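Local coordinates for protein L-lysine 6-monooxygenase (PDB 5CQF) that probably hydroxylates the side-chain amine of L-lysine, as an FAD- and NADP-dependent monooxygenase of siderophore biosynthesis, at residues A[21-26]-A[408-413]; A[30-35]-A[47-52]; A[58-63]-A[116-121]; A[91-96]-A[111-116]; A[187-192]-A[217-222]. All coordinates share one frame; numbering follows the deposited sequence.

Contact 1: A[21-26]-A[408-413]; sequences FGPAGI and DSQSFS
Pro23 and Phe412, each in the first turn of its helix, are the closest backbone pair between 21-26 and 408-413, their CA atoms 7.2 Å apart. At that spacing side chains must close the gap, and the pyrrolidine ring of Pro23 is the common surface. Its CB lies 4.1 Å from CE1 of Phe412, an apolar contact in which the proline meets the phenyl ring obliquely, while its CG faces the amide oxygen OE1 of Gln410 at 4.0 Å. Gln410 gets there by folding: its chain bends at chi2 (-60°), which swings the amide back to cross the proline at roughly a right angle. A water ties the same oxygen to the helix start, accepting from Ala24 N at 3.2 Å and donating to Gln410 OE1 at 3.2 Å. Gly22 is the N-cap of helix 23-37, and Gly22 O accepts a hydrogen bond from Ile26 N (2.9 Å). Gly22 and Gly25 fit a GxGxxG pattern of Rossmann type, consistent with the FAD-binding turn expected in this family. Beyond the pair, Met415 of helix 412-428 touches both Pro23 and Gln410, and Trp114 meets the Phe412 ring. The chemistry is thus divided: direct touching is van der Waals, proline against a phenyl ring and an amide oxygen, whereas the polar link passes through one water, which gives an N-H of the first helical turn an acceptor.

Contact 2: A[30-35]-A[47-52]; sequences CAFEDA and IGYLEA
In the beta-alpha-beta unit made of strand 16-19, helix 23-37 and strand 47-50, this contact joins the returning strand to the helix that precedes it, and the Phe32 ring does the joining. The nearest CA atoms, those of Phe32 and Ile47, are 8.9 Å apart, so the layers meet through side chains. Ile47 comes at the ring with two branches: CG2 stands over one face, 4.2 Å above the plane and displaced toward the rim, while CD1 reaches CE2 of Phe32 at 4.0 Å. With CG1 trans to the backbone N (chi1 170°), the longer branch of Ile47 extends to that ring atom, and the two side chains cross at about a right angle. Tyr49, two residues along and with its CB on the same side of the strand, brings its hydroxyl OH to 3.8 Å from CD2 of Phe32, an oblique van der Waals approach. Three buried side chains therefore make the whole contact. Around them, Phe32 also touches Leu42 in the connection to the strand and Ala423 and Leu426 of helix 412-428, Tyr49 packs on Cys18 of strand 16-19, and backbone hydrogen bonding between Tyr49 and Arg130 joins strand 47-50 to the parallel strand 129-130.

Contact 3: A[58-63]-A[116-121]; sequences WHRELL and DYLGWV
Arg60 meets helix 111-125 along much of its length, starting at CB, which rests 3.9 Å from the CD2 methyl of Leu118. CG follows on the backbone-N side (chi1 -62°) and the chain then runs extended through chi2, carrying CD to 3.7 Å from CA of Gly119 and 3.9 Å from its N. A bend at chi3 (-149°) lays the rest of the side chain across the glycine: NE, CZ and NH2 of Arg60 are each 3.8 Å from Gly119 CA. That carbon stands over one face of the guanidinium, 3.5 Å above its plane and offset toward the rim. The near-equal distances place it over the NE-CZ-NH2 side, and the height shows face-on contact. This is a helix-helix contact with a glycine at the closest point, where CA of Arg60 and CA of Gly119 come within 7.3 Å; the absence of a side chain on Gly119 lets the guanidinium lie directly against the main chain. Helices 57-64 and 111-125 meet here beside the Rossmann-type helix 23-37, whose Ile26 touches Leu118 and whose Pro23 touches Leu63. NH1, at the far end, forms a salt bridge with Asp55, which would help fix the plane of the guanidinium. Asp116 lies on the same helix as Gly119, but its OD1 remains 6.7 Å from NH2 of Arg60, too far for the opposite charges to touch.

Contact 4: A[91-96]-A[111-116]; sequences MYLKDQ and RHEWSD
Tyr92 points its phenol at helix 111-125 and overlaps Asp116 at the ring edge, its OH donating to OD2 of Asp116 at 2.5 Å. OD2 lies in the ring plane and accepts through its anti lone pair, with the carboxylate turned 57° from the ring. Chi1 of 165° places the Tyr92 ring trans to its backbone N, reaching across the gap between helices whose local axes pass 11.9 Å apart. A water lies 2.8 Å from Asp116 OD2 and also near Gln96 OE1, and may bridge them, though its protons cannot serve every acceptor nearby. Glu113, extended beyond CG, brings OE2 to 3.6 Å from the CD2 methyl of Leu93, and to the other edge of Tyr92. OE2 of Glu113 is hydrogen-bonded to Tyr298 OH of the second subunit and forms a salt bridge with Arg98, which also hydrogen-bonds Tyr92 OH. The segments run at 89° to each other, a near-perpendicular helix crossing whose polar network continues into a subunit interface.

Contact 5: A[187-192]-A[217-222]; sequences FHTSRF and SESVLE
Phe192 and Ser219 make the main contact, a CH-pi interaction in which CB of Ser219 sits 4.1 Å from the ring centroid, 26° off the normal and so over the face. The serine hydroxyl shares that face: OG is 3.6 Å from CD1 of Phe192, displaced toward the rim. With CG trans to the backbone N (chi1 -176°), the ring is carried out to helix 214-226. The other contacts are van der Waals. CG of Glu222 approaches in the plane of the ring, at its edge, 3.7 Å from CE2 of Phe192, so residues one helical turn apart meet the ring on a face and at an edge. Thr189 turns its CG2 methyl to 3.8 Å from Ser219 OG. Hydrogen bonds and a salt bridge lie beside this contact, not across it. Ser219 OG is hydrogen-bonded to the carbonyl of Ser215, and Glu222 bends at chi2 (72°), its carboxylate forming a salt bridge with Arg226. Within 187-192, Ser190 N donates to ND1 of His188 at 3.1 Å, well out of the imidazole plane, and Ser190 OG is hydrogen-bonded to the same nitrogen. The contact joins the end of edge strand 186-188 and the start of helix 192-198 to helix 214-226, whose start falls within a GxGxxA pattern suggestive of a second, NADP-binding Rossmann-type unit; Val347 of the adjoining strand 345-348 touches Thr189, Phe192 and Ser219.

Contacts 1 to 4 are all buried, contact 4 against another subunit, while contact 5 is only partly buried. Contacts 1 and 2 share helix 23-37, at its N-terminal turn and further along; contact 2 is largely apolar and contact 1 adds a water bridge. Contacts 3 and 4 share helix 111-125 and Asp116, with centres about 10 Å apart; contact 3 lays an arginine on a glycine, whereas contact 4, farther from the chain centre, is polar. Contact 5 belongs to the other five-stranded parallel sheet and relies on an aromatic face. Helix 111-125 links these regions: Val121 of contact 3 touches Cys30 of contact 2, and Arg111 forms a salt bridge with Glu218 of contact 5.

Contact 1: A[21-26]-A[408-413]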
# COMPACT_ATOMS: atom_id res chain seq x y z
N PHE A 21 17.81 6.82 32.06
CA PHE A 21 17.60 5.45 31.62
C PHE A 21 16.36 5.34 30.75
O PHE A 21 15.57 4.40 30.87
CB PHE A 21 17.56 4.47 32.80
CG PHE A 21 18.01 3.09 32.44
CD1 PHE A 21 19.30 2.87 32.03
CD2 PHE A 21 17.16 2.02 32.53
CE1 PHE A 21 19.75 1.60 31.72
CE2 PHE A 21 17.58 0.74 32.20
CZ PHE A 21 18.89 0.53 31.79
N GLY A 22 16.21 6.30 29.84
CA GLY A 22 15.30 6.17 28.73
C GLY A 22 15.96 5.35 27.64
O GLY A 22 16.99 4.72 27.88
N PRO A 23 15.38 5.33 26.43
CA PRO A 23 15.89 4.48 25.37
C PRO A 23 17.39 4.64 25.15
O PRO A 23 18.11 3.65 24.97
CB PRO A 23 15.13 4.96 24.15
CG PRO A 23 13.85 5.47 24.69
CD PRO A 23 14.13 6.01 26.04
N ALA A 24 17.87 5.87 25.17
CA ALA A 24 19.28 6.11 24.93
C ALA A 24 20.16 5.39 25.94
O ALA A 24 21.12 4.71 25.54
CB ALA A 24 19.55 7.61 24.93
N GLY A 25 19.86 5.54 27.23
CA GLY A 25 20.64 4.83 28.27
C GLY A 25 20.45 3.32 28.22
O GLY A 25 21.34 2.54 28.55
N ILE A 26 19.26 2.89 27.82
CA ILE A 26 19.01 1.45 27.73
C ILE A 26 19.85 0.86 26.62
O ILE A 26 20.44 -0.23 26.77
CB ILE A 26 17.54 1.18 27.51
CG1 ILE A 26 16.78 1.44 28.81
CG2 ILE A 26 17.33 -0.25 27.07
CD1 ILE A 26 15.32 1.70 28.61
N ASP A 408 17.27 16.61 17.58
CA ASP A 408 17.34 15.39 18.38
C ASP A 408 16.11 14.53 18.13
O ASP A 408 15.02 15.04 18.00
CB ASP A 408 17.49 15.67 19.88
CG ASP A 408 18.01 14.43 20.65
OD1 ASP A 408 18.52 13.48 20.01
OD2 ASP A 408 17.91 14.40 21.90
N SER A 409 16.32 13.22 18.03
CA SER A 409 15.26 12.29 17.59
C SER A 409 15.19 11.23 18.65
O SER A 409 16.20 10.92 19.28
CB SER A 409 15.65 11.65 16.26
OG SER A 409 14.54 11.19 15.53
N GLN A 410 14.04 10.62 18.85
CA GLN A 410 14.01 9.38 19.62
C GLN A 410 14.14 8.15 18.70
O GLN A 410 13.50 7.15 18.95
CB GLN A 410 12.76 9.29 20.51
CG GLN A 410 12.70 10.32 21.63
CD GLN A 410 13.88 10.21 22.60
OE1 GLN A 410 13.98 9.27 23.38
NE2 GLN A 410 14.79 11.19 22.52
N SER A 411 14.98 8.23 17.66
CA SER A 411 15.23 7.11 16.73
C SER A 411 15.99 5.99 17.44
O SER A 411 17.11 6.17 17.93
CB SER A 411 16.03 7.56 15.51
OG SER A 411 16.29 6.49 14.62
N PHE A 412 15.38 4.82 17.49
CA PHE A 412 15.98 3.72 18.21
C PHE A 412 17.26 3.28 17.53
O PHE A 412 18.26 3.03 18.20
CB PHE A 412 15.02 2.57 18.29
CG PHE A 412 13.96 2.73 19.32
CD1 PHE A 412 13.72 3.94 19.94
CD2 PHE A 412 13.16 1.64 19.65
CE1 PHE A 412 12.75 4.07 20.90
CE2 PHE A 412 12.17 1.75 20.62
CZ PHE A 412 11.97 2.98 21.24
N SER A 413 17.26 3.23 16.21
CA SER A 413 18.46 2.81 15.53
C SER A 413 19.64 3.75 15.77
O SER A 413 20.78 3.28 15.94
CB SER A 413 18.20 2.64 14.03
OG SER A 413 17.59 3.79 13.45
O HOH W 1 16.43 8.74 25.42

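Contact 2: A[30-35]-A[47-52]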
# COMPACT_ATOMS: atom_id res chain seq x y z
N CYS A 30 22.63 -2.01 26.85
CA CYS A 30 22.62 -3.20 26.01
C CYS A 30 23.99 -3.48 25.42
O CYS A 30 24.37 -4.61 25.29
CB CYS A 30 21.60 -3.11 24.89
SG CYS A 30 19.89 -3.19 25.44
N ALA A 31 24.74 -2.46 25.04
CA ALA A 31 26.10 -2.69 24.53
C ALA A 31 26.98 -3.34 25.59
O ALA A 31 27.74 -4.25 25.29
CB ALA A 31 26.75 -1.41 24.05
N PHE A 32 26.87 -2.85 26.82
CA PHE A 32 27.69 -3.42 27.90
C PHE A 32 27.27 -4.84 28.20
O PHE A 32 28.12 -5.73 28.28
CB PHE A 32 27.65 -2.55 29.15
CG PHE A 32 28.48 -1.32 29.02
CD1 PHE A 32 29.85 -1.40 29.05
CD2 PHE A 32 27.89 -0.09 28.81
CE1 PHE A 32 30.63 -0.28 28.90
CE2 PHE A 32 28.66 1.05 28.66
CZ PHE A 32 30.04 0.95 28.71
N GLU A 33 25.97 -5.07 28.31
CA GLU A 33 25.50 -6.44 28.55
C GLU A 33 25.86 -7.39 27.41
O GLU A 33 26.30 -8.48 27.69
CB GLU A 33 24.01 -6.48 28.86
CG GLU A 33 23.64 -5.78 30.16
CD GLU A 33 24.17 -6.49 31.42
OE1 GLU A 33 24.20 -7.75 31.42
OE2 GLU A 33 24.54 -5.79 32.39
N ASP A 34 25.68 -7.00 26.15
CA ASP A 34 26.15 -7.85 25.04
C ASP A 34 27.59 -8.28 25.28
O ASP A 34 27.94 -9.44 25.11
CB ASP A 34 26.09 -7.12 23.69
CG ASP A 34 24.67 -7.05 23.10
OD1 ASP A 34 23.71 -7.60 23.71
OD2 ASP A 34 24.52 -6.43 22.01
N ALA A 35 28.42 -7.33 25.67
CA ALA A 35 29.84 -7.56 25.87
C ALA A 35 30.13 -8.50 27.07
O ALA A 35 30.89 -9.47 26.95
CB ALA A 35 30.56 -6.23 26.03
N ILE A 47 29.44 0.65 35.40
CA ILE A 47 28.72 1.83 35.05
C ILE A 47 27.42 1.78 35.82
O ILE A 47 26.84 0.71 35.96
CB ILE A 47 28.51 1.89 33.53
CG1 ILE A 47 27.54 3.01 33.16
CG2 ILE A 47 27.94 0.60 32.99
CD1 ILE A 47 27.60 3.36 31.70
N GLY A 48 26.98 2.91 36.34
CA GLY A 48 25.70 3.02 37.05
C GLY A 48 24.77 3.97 36.32
O GLY A 48 25.23 4.89 35.63
N TYR A 49 23.46 3.77 36.43
CA TYR A 49 22.53 4.66 35.73
C TYR A 49 21.58 5.33 36.71
O TYR A 49 21.06 4.68 37.62
CB TYR A 49 21.74 3.90 34.65
CG TYR A 49 22.59 3.15 33.66
CD1 TYR A 49 23.13 1.92 33.98
CD2 TYR A 49 22.84 3.67 32.39
CE1 TYR A 49 23.91 1.21 33.07
CE2 TYR A 49 23.63 2.98 31.49
CZ TYR A 49 24.15 1.75 31.83
OH TYR A 49 24.94 1.05 30.94
N LEU A 50 21.35 6.62 36.52
CA LEU A 50 20.49 7.38 37.41
C LEU A 50 19.35 7.89 36.59
O LEU A 50 19.59 8.69 35.68
CB LEU A 50 21.26 8.58 37.95
CG LEU A 50 22.25 8.47 39.11
CD1 LEU A 50 22.84 7.09 39.36
CD2 LEU A 50 23.37 9.45 38.84
N GLU A 51 18.13 7.46 36.89
CA GLU A 51 16.95 7.93 36.16
C GLU A 51 16.01 8.63 37.11
O GLU A 51 15.64 8.08 38.14
CB GLU A 51 16.25 6.75 35.47
CG GLU A 51 14.85 7.01 34.88
CD GLU A 51 14.75 8.25 33.99
OE1 GLU A 51 15.70 8.61 33.25
OE2 GLU A 51 13.67 8.87 34.01
N ALA A 52 15.60 9.83 36.74
CA ALA A 52 14.76 10.67 37.60
C ALA A 52 13.36 10.11 37.80
O ALA A 52 12.82 10.19 38.89
CB ALA A 52 14.69 12.08 37.04

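Contact 3: A[58-63]-A[116-121]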
# COMPACT_ATOMS: atom_id res chain seq x y z
N TRP A 58 3.58 3.71 32.01
CA TRP A 58 3.13 5.08 31.74
C TRP A 58 4.28 5.99 31.29
O TRP A 58 4.15 6.72 30.30
CB TRP A 58 2.42 5.68 32.97
CG TRP A 58 1.85 7.08 32.74
CD1 TRP A 58 2.41 8.27 33.13
CD2 TRP A 58 0.63 7.41 32.05
NE1 TRP A 58 1.60 9.32 32.72
CE2 TRP A 58 0.51 8.82 32.06
CE3 TRP A 58 -0.38 6.65 31.43
CZ2 TRP A 58 -0.57 9.48 31.48
CZ3 TRP A 58 -1.45 7.32 30.85
CH2 TRP A 58 -1.54 8.72 30.88
N HIS A 59 5.39 5.95 32.02
CA HIS A 59 6.52 6.83 31.72
C HIS A 59 7.22 6.47 30.40
O HIS A 59 7.62 7.37 29.66
CB HIS A 59 7.54 6.83 32.84
CG HIS A 59 8.77 7.62 32.53
ND1 HIS A 59 8.79 9.00 32.54
CD2 HIS A 59 10.01 7.23 32.14
CE1 HIS A 59 10.00 9.42 32.20
NE2 HIS A 59 10.75 8.37 31.95
N ARG A 60 7.37 5.18 30.12
CA ARG A 60 8.00 4.74 28.87
C ARG A 60 7.17 5.16 27.65
O ARG A 60 7.71 5.63 26.64
CB ARG A 60 8.20 3.22 28.89
CG ARG A 60 9.11 2.70 29.99
CD ARG A 60 9.24 1.18 29.91
NE ARG A 60 9.45 0.56 31.22
CZ ARG A 60 8.64 -0.34 31.80
NH1 ARG A 60 8.95 -0.83 33.00
NH2 ARG A 60 7.52 -0.75 31.21
N GLU A 61 5.84 5.01 27.76
CA GLU A 61 4.89 5.48 26.75
C GLU A 61 4.89 7.01 26.60
O GLU A 61 4.71 7.54 25.51
CB GLU A 61 3.47 4.98 27.06
CG GLU A 61 3.32 3.47 26.92
CD GLU A 61 1.88 3.00 26.87
OE1 GLU A 61 1.07 3.44 27.72
OE2 GLU A 61 1.55 2.18 25.98
N LEU A 62 5.10 7.71 27.70
CA LEU A 62 5.29 9.15 27.64
C LEU A 62 6.52 9.50 26.78
O LEU A 62 6.50 10.51 26.07
CB LEU A 62 5.44 9.74 29.05
CG LEU A 62 4.97 11.19 29.28
CD1 LEU A 62 3.45 11.28 29.35
CD2 LEU A 62 5.59 11.74 30.56
N LEU A 63 7.57 8.67 26.83
CA LEU A 63 8.83 8.93 26.11
C LEU A 63 8.78 8.76 24.59
O LEU A 63 9.62 9.29 23.87
CB LEU A 63 9.94 8.00 26.62
CG LEU A 63 10.37 8.15 28.08
CD1 LEU A 63 11.06 6.87 28.58
CD2 LEU A 63 11.28 9.37 28.23
N ASP A 116 6.25 -1.59 24.78
CA ASP A 116 6.35 -2.90 25.40
C ASP A 116 7.72 -3.52 25.20
O ASP A 116 8.34 -4.04 26.14
CB ASP A 116 5.28 -3.84 24.87
CG ASP A 116 5.15 -5.10 25.71
OD1 ASP A 116 4.71 -4.98 26.86
OD2 ASP A 116 5.51 -6.20 25.26
N TYR A 117 8.21 -3.46 23.96
CA TYR A 117 9.57 -3.93 23.65
C TYR A 117 10.57 -3.25 24.55
O TYR A 117 11.43 -3.87 25.14
CB TYR A 117 9.91 -3.65 22.18
CG TYR A 117 11.39 -3.75 21.82
CD1 TYR A 117 12.07 -4.96 21.85
CD2 TYR A 117 12.10 -2.60 21.43
CE1 TYR A 117 13.42 -5.03 21.51
CE2 TYR A 117 13.44 -2.66 21.09
CZ TYR A 117 14.09 -3.86 21.13
OH TYR A 117 15.41 -3.89 20.81
N LEU A 118 10.43 -1.95 24.65
CA LEU A 118 11.37 -1.16 25.40
C LEU A 118 11.37 -1.53 26.88
O LEU A 118 12.42 -1.64 27.51
CB LEU A 118 11.03 0.31 25.18
CG LEU A 118 11.79 1.24 26.08
CD1 LEU A 118 13.16 1.46 25.48
CD2 LEU A 118 11.03 2.54 26.22
N GLY A 119 10.19 -1.75 27.45
CA GLY A 119 10.11 -2.30 28.84
C GLY A 119 10.71 -3.70 28.90
O GLY A 119 11.35 -4.07 29.87
N TRP A 120 10.54 -4.48 27.85
CA TRP A 120 11.06 -5.83 27.86
C TRP A 120 12.58 -5.83 27.87
O TRP A 120 13.21 -6.67 28.51
CB TRP A 120 10.48 -6.61 26.67
CG TRP A 120 11.01 -7.97 26.42
CD1 TRP A 120 10.47 -9.16 26.86
CD2 TRP A 120 12.10 -8.33 25.55
NE1 TRP A 120 11.20 -10.22 26.36
CE2 TRP A 120 12.20 -9.74 25.57
CE3 TRP A 120 13.01 -7.60 24.79
CZ2 TRP A 120 13.19 -10.42 24.86
CZ3 TRP A 120 13.99 -8.29 24.09
CH2 TRP A 120 14.07 -9.68 24.13
N VAL A 121 13.19 -4.89 27.16
CA VAL A 121 14.66 -4.77 27.20
C VAL A 121 15.12 -4.17 28.52
O VAL A 121 16.04 -4.66 29.17
CB VAL A 121 15.23 -3.85 26.09
CG1 VAL A 121 16.75 -3.85 26.19
CG2 VAL A 121 14.84 -4.34 24.72

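Contact 4: A[91-96]-A[111-116]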
# COMPACT_ATOMS: atom_id res chain seq x y z
N MSE A 91 14.15 -11.33 18.86
CA MSE A 91 14.12 -12.06 20.12
C MSE A 91 12.95 -11.69 20.99
O MSE A 91 12.40 -12.53 21.70
CB MSE A 91 15.34 -11.76 20.98
CG MSE A 91 16.59 -12.42 20.44
SE MSE A 91 16.59 -14.38 20.81
CE MSE A 91 17.02 -14.40 22.74
N TYR A 92 12.56 -10.42 20.99
CA TYR A 92 11.33 -10.02 21.67
C TYR A 92 10.11 -10.71 21.10
O TYR A 92 9.28 -11.21 21.84
CB TYR A 92 11.14 -8.50 21.60
CG TYR A 92 9.79 -8.00 21.95
CD1 TYR A 92 9.34 -7.99 23.24
CD2 TYR A 92 8.97 -7.51 20.97
CE1 TYR A 92 8.10 -7.51 23.56
CE2 TYR A 92 7.73 -7.02 21.27
CZ TYR A 92 7.30 -7.01 22.56
OH TYR A 92 6.04 -6.50 22.80
N LEU A 93 9.97 -10.73 19.79
CA LEU A 93 8.78 -11.34 19.22
C LEU A 93 8.76 -12.83 19.51
O LEU A 93 7.71 -13.39 19.75
CB LEU A 93 8.70 -11.18 17.71
CG LEU A 93 8.33 -9.81 17.22
CD1 LEU A 93 8.29 -9.83 15.70
CD2 LEU A 93 7.03 -9.37 17.86
N LYS A 94 9.91 -13.46 19.42
CA LYS A 94 9.99 -14.89 19.65
C LYS A 94 9.66 -15.21 21.11
O LYS A 94 8.93 -16.14 21.38
CB LYS A 94 11.37 -15.42 19.28
CG LYS A 94 11.65 -16.86 19.69
CD LYS A 94 12.78 -17.42 18.85
CE LYS A 94 12.97 -18.92 19.07
NZ LYS A 94 13.79 -19.16 20.27
N ASP A 95 10.15 -14.42 22.04
CA ASP A 95 9.83 -14.66 23.43
C ASP A 95 8.32 -14.51 23.68
O ASP A 95 7.77 -15.22 24.52
CB ASP A 95 10.63 -13.71 24.30
CG ASP A 95 10.47 -13.97 25.79
OD1 ASP A 95 10.72 -15.10 26.22
OD2 ASP A 95 10.17 -13.01 26.53
N GLN A 96 7.65 -13.62 22.95
CA GLN A 96 6.25 -13.36 23.22
C GLN A 96 5.35 -14.24 22.38
O GLN A 96 4.13 -14.19 22.51
CB GLN A 96 5.92 -11.90 22.99
CG GLN A 96 6.84 -10.95 23.71
CD GLN A 96 6.65 -10.98 25.19
OE1 GLN A 96 5.54 -10.92 25.69
NE2 GLN A 96 7.74 -11.09 25.91
N ARG A 111 3.41 2.17 18.14
CA ARG A 111 3.98 2.81 19.29
C ARG A 111 3.83 1.96 20.55
O ARG A 111 4.77 1.80 21.32
CB ARG A 111 3.30 4.14 19.51
CG ARG A 111 3.77 4.86 20.77
CD ARG A 111 3.55 6.35 20.66
NE ARG A 111 4.19 6.88 19.46
CZ ARG A 111 4.09 8.14 19.05
NH1 ARG A 111 3.37 9.00 19.76
NH2 ARG A 111 4.69 8.53 17.93
N HIS A 112 2.64 1.43 20.76
CA HIS A 112 2.37 0.63 21.96
C HIS A 112 3.28 -0.62 22.00
O HIS A 112 3.85 -0.94 23.03
CB HIS A 112 0.86 0.31 22.00
CG HIS A 112 0.46 -0.71 23.01
ND1 HIS A 112 0.63 -0.53 24.37
CD2 HIS A 112 -0.19 -1.89 22.88
CE1 HIS A 112 0.15 -1.57 25.02
NE2 HIS A 112 -0.36 -2.41 24.14
N GLU A 113 3.47 -1.26 20.84
CA GLU A 113 4.35 -2.41 20.76
C GLU A 113 5.82 -2.03 21.03
O GLU A 113 6.51 -2.70 21.81
CB GLU A 113 4.19 -3.19 19.44
CG GLU A 113 4.90 -4.55 19.49
CD GLU A 113 4.53 -5.54 18.40
OE1 GLU A 113 4.07 -5.15 17.29
OE2 GLU A 113 4.70 -6.76 18.63
N TRP A 114 6.29 -0.95 20.42
CA TRP A 114 7.67 -0.49 20.70
C TRP A 114 7.88 -0.14 22.18
O TRP A 114 8.95 -0.43 22.72
CB TRP A 114 8.03 0.72 19.85
CG TRP A 114 8.31 0.41 18.44
CD1 TRP A 114 7.55 0.73 17.35
CD2 TRP A 114 9.43 -0.29 17.94
NE1 TRP A 114 8.15 0.28 16.20
CE2 TRP A 114 9.31 -0.34 16.55
CE3 TRP A 114 10.54 -0.87 18.54
CZ2 TRP A 114 10.23 -0.97 15.77
CZ3 TRP A 114 11.44 -1.50 17.77
CH2 TRP A 114 11.30 -1.55 16.42
N SER A 115 6.89 0.46 22.83
CA SER A 115 6.93 0.67 24.30
C SER A 115 7.12 -0.62 25.07
O SER A 115 8.01 -0.72 25.93
CB SER A 115 5.65 1.33 24.82
OG SER A 115 5.55 2.64 24.31
N ASP A 116 6.25 -1.59 24.78
CA ASP A 116 6.35 -2.90 25.40
C ASP A 116 7.72 -3.52 25.20
O ASP A 116 8.34 -4.04 26.14
CB ASP A 116 5.28 -3.84 24.87
CG ASP A 116 5.15 -5.10 25.71
OD1 ASP A 116 4.71 -4.98 26.86
OD2 ASP A 116 5.51 -6.20 25.26
O HOH W 2 3.94 -8.50 24.86

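Contact 5: A[187-192]-A[217-222]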
# COMPACT_ATOMS: atom_id res chain seq x y z
N PHE A 187 -0.93 23.90 28.04
CA PHE A 187 0.22 23.04 28.36
C PHE A 187 1.02 22.62 27.16
O PHE A 187 0.55 22.74 26.03
CB PHE A 187 -0.22 21.80 29.13
CG PHE A 187 -1.44 21.13 28.56
CD1 PHE A 187 -1.31 20.12 27.64
CD2 PHE A 187 -2.69 21.49 28.97
CE1 PHE A 187 -2.42 19.48 27.13
CE2 PHE A 187 -3.82 20.87 28.47
CZ PHE A 187 -3.68 19.87 27.54
N HIS A 188 2.21 22.11 27.43
CA HIS A 188 3.11 21.62 26.38
C HIS A 188 2.73 20.20 26.04
O HIS A 188 2.17 19.48 26.88
CB HIS A 188 4.55 21.64 26.89
CG HIS A 188 5.58 21.42 25.84
ND1 HIS A 188 6.23 20.22 25.67
CD2 HIS A 188 6.10 22.26 24.91
CE1 HIS A 188 7.10 20.32 24.68
NE2 HIS A 188 7.04 21.55 24.20
N THR A 189 3.07 19.77 24.82
CA THR A 189 2.77 18.42 24.37
C THR A 189 3.40 17.34 25.22
O THR A 189 2.89 16.23 25.26
CB THR A 189 3.18 18.17 22.90
OG1 THR A 189 4.54 18.55 22.68
CG2 THR A 189 2.32 18.96 21.98
N SER A 190 4.51 17.64 25.89
CA SER A 190 5.21 16.66 26.73
C SER A 190 4.39 16.21 27.96
O SER A 190 4.74 15.24 28.62
CB SER A 190 6.55 17.24 27.20
OG SER A 190 6.37 18.36 28.05
N ARG A 191 3.34 16.95 28.29
CA ARG A 191 2.48 16.60 29.40
C ARG A 191 1.04 16.41 28.90
O ARG A 191 0.10 16.46 29.68
CB ARG A 191 2.55 17.70 30.46
CG ARG A 191 3.96 17.91 31.02
CD ARG A 191 4.18 17.10 32.29
NE ARG A 191 3.36 17.60 33.40
CZ ARG A 191 3.66 18.65 34.17
NH1 ARG A 191 4.80 19.32 33.99
NH2 ARG A 191 2.82 19.01 35.14
N PHE A 192 0.89 16.16 27.59
CA PHE A 192 -0.42 16.07 26.96
C PHE A 192 -1.34 15.06 27.61
O PHE A 192 -2.50 15.35 27.86
CB PHE A 192 -0.30 15.79 25.44
CG PHE A 192 -1.62 15.79 24.72
CD1 PHE A 192 -2.23 16.97 24.33
CD2 PHE A 192 -2.27 14.60 24.43
CE1 PHE A 192 -3.46 16.97 23.70
CE2 PHE A 192 -3.50 14.59 23.79
CZ PHE A 192 -4.10 15.78 23.43
N SER A 217 0.35 16.98 15.52
CA SER A 217 -0.59 16.16 14.77
C SER A 217 -1.30 15.17 15.70
O SER A 217 -2.53 15.08 15.73
CB SER A 217 0.18 15.42 13.67
OG SER A 217 -0.72 14.76 12.82
N GLU A 218 -0.51 14.47 16.50
CA GLU A 218 -1.06 13.46 17.37
C GLU A 218 -2.00 14.04 18.44
O GLU A 218 -2.97 13.41 18.83
CB GLU A 218 0.07 12.69 18.03
CG GLU A 218 0.89 11.89 17.05
CD GLU A 218 2.01 11.10 17.72
OE1 GLU A 218 2.24 11.34 18.94
OE2 GLU A 218 2.63 10.25 17.04
N SER A 219 -1.71 15.25 18.88
CA SER A 219 -2.57 15.93 19.83
C SER A 219 -3.88 16.25 19.20
O SER A 219 -4.93 16.04 19.77
CB SER A 219 -1.91 17.21 20.32
OG SER A 219 -0.73 16.93 21.05
N VAL A 220 -3.80 16.76 17.99
CA VAL A 220 -5.00 17.09 17.27
C VAL A 220 -5.84 15.85 17.10
O VAL A 220 -7.03 15.86 17.40
CB VAL A 220 -4.70 17.73 15.91
CG1 VAL A 220 -5.97 17.89 15.08
CG2 VAL A 220 -4.07 19.10 16.12
N LEU A 221 -5.22 14.79 16.63
CA LEU A 221 -5.94 13.54 16.40
C LEU A 221 -6.61 13.04 17.66
O LEU A 221 -7.76 12.59 17.62
CB LEU A 221 -5.02 12.48 15.84
CG LEU A 221 -5.61 11.10 15.47
CD1 LEU A 221 -6.67 11.22 14.40
CD2 LEU A 221 -4.49 10.21 14.96
N GLU A 222 -5.89 13.11 18.77
CA GLU A 222 -6.40 12.55 19.99
C GLU A 222 -7.59 13.39 20.47
O GLU A 222 -8.61 12.84 20.94
CB GLU A 222 -5.31 12.45 21.04
CG GLU A 222 -5.79 12.06 22.44
CD GLU A 222 -6.22 10.60 22.58
OE1 GLU A 222 -5.73 9.73 21.82
OE2 GLU A 222 -7.03 10.31 23.50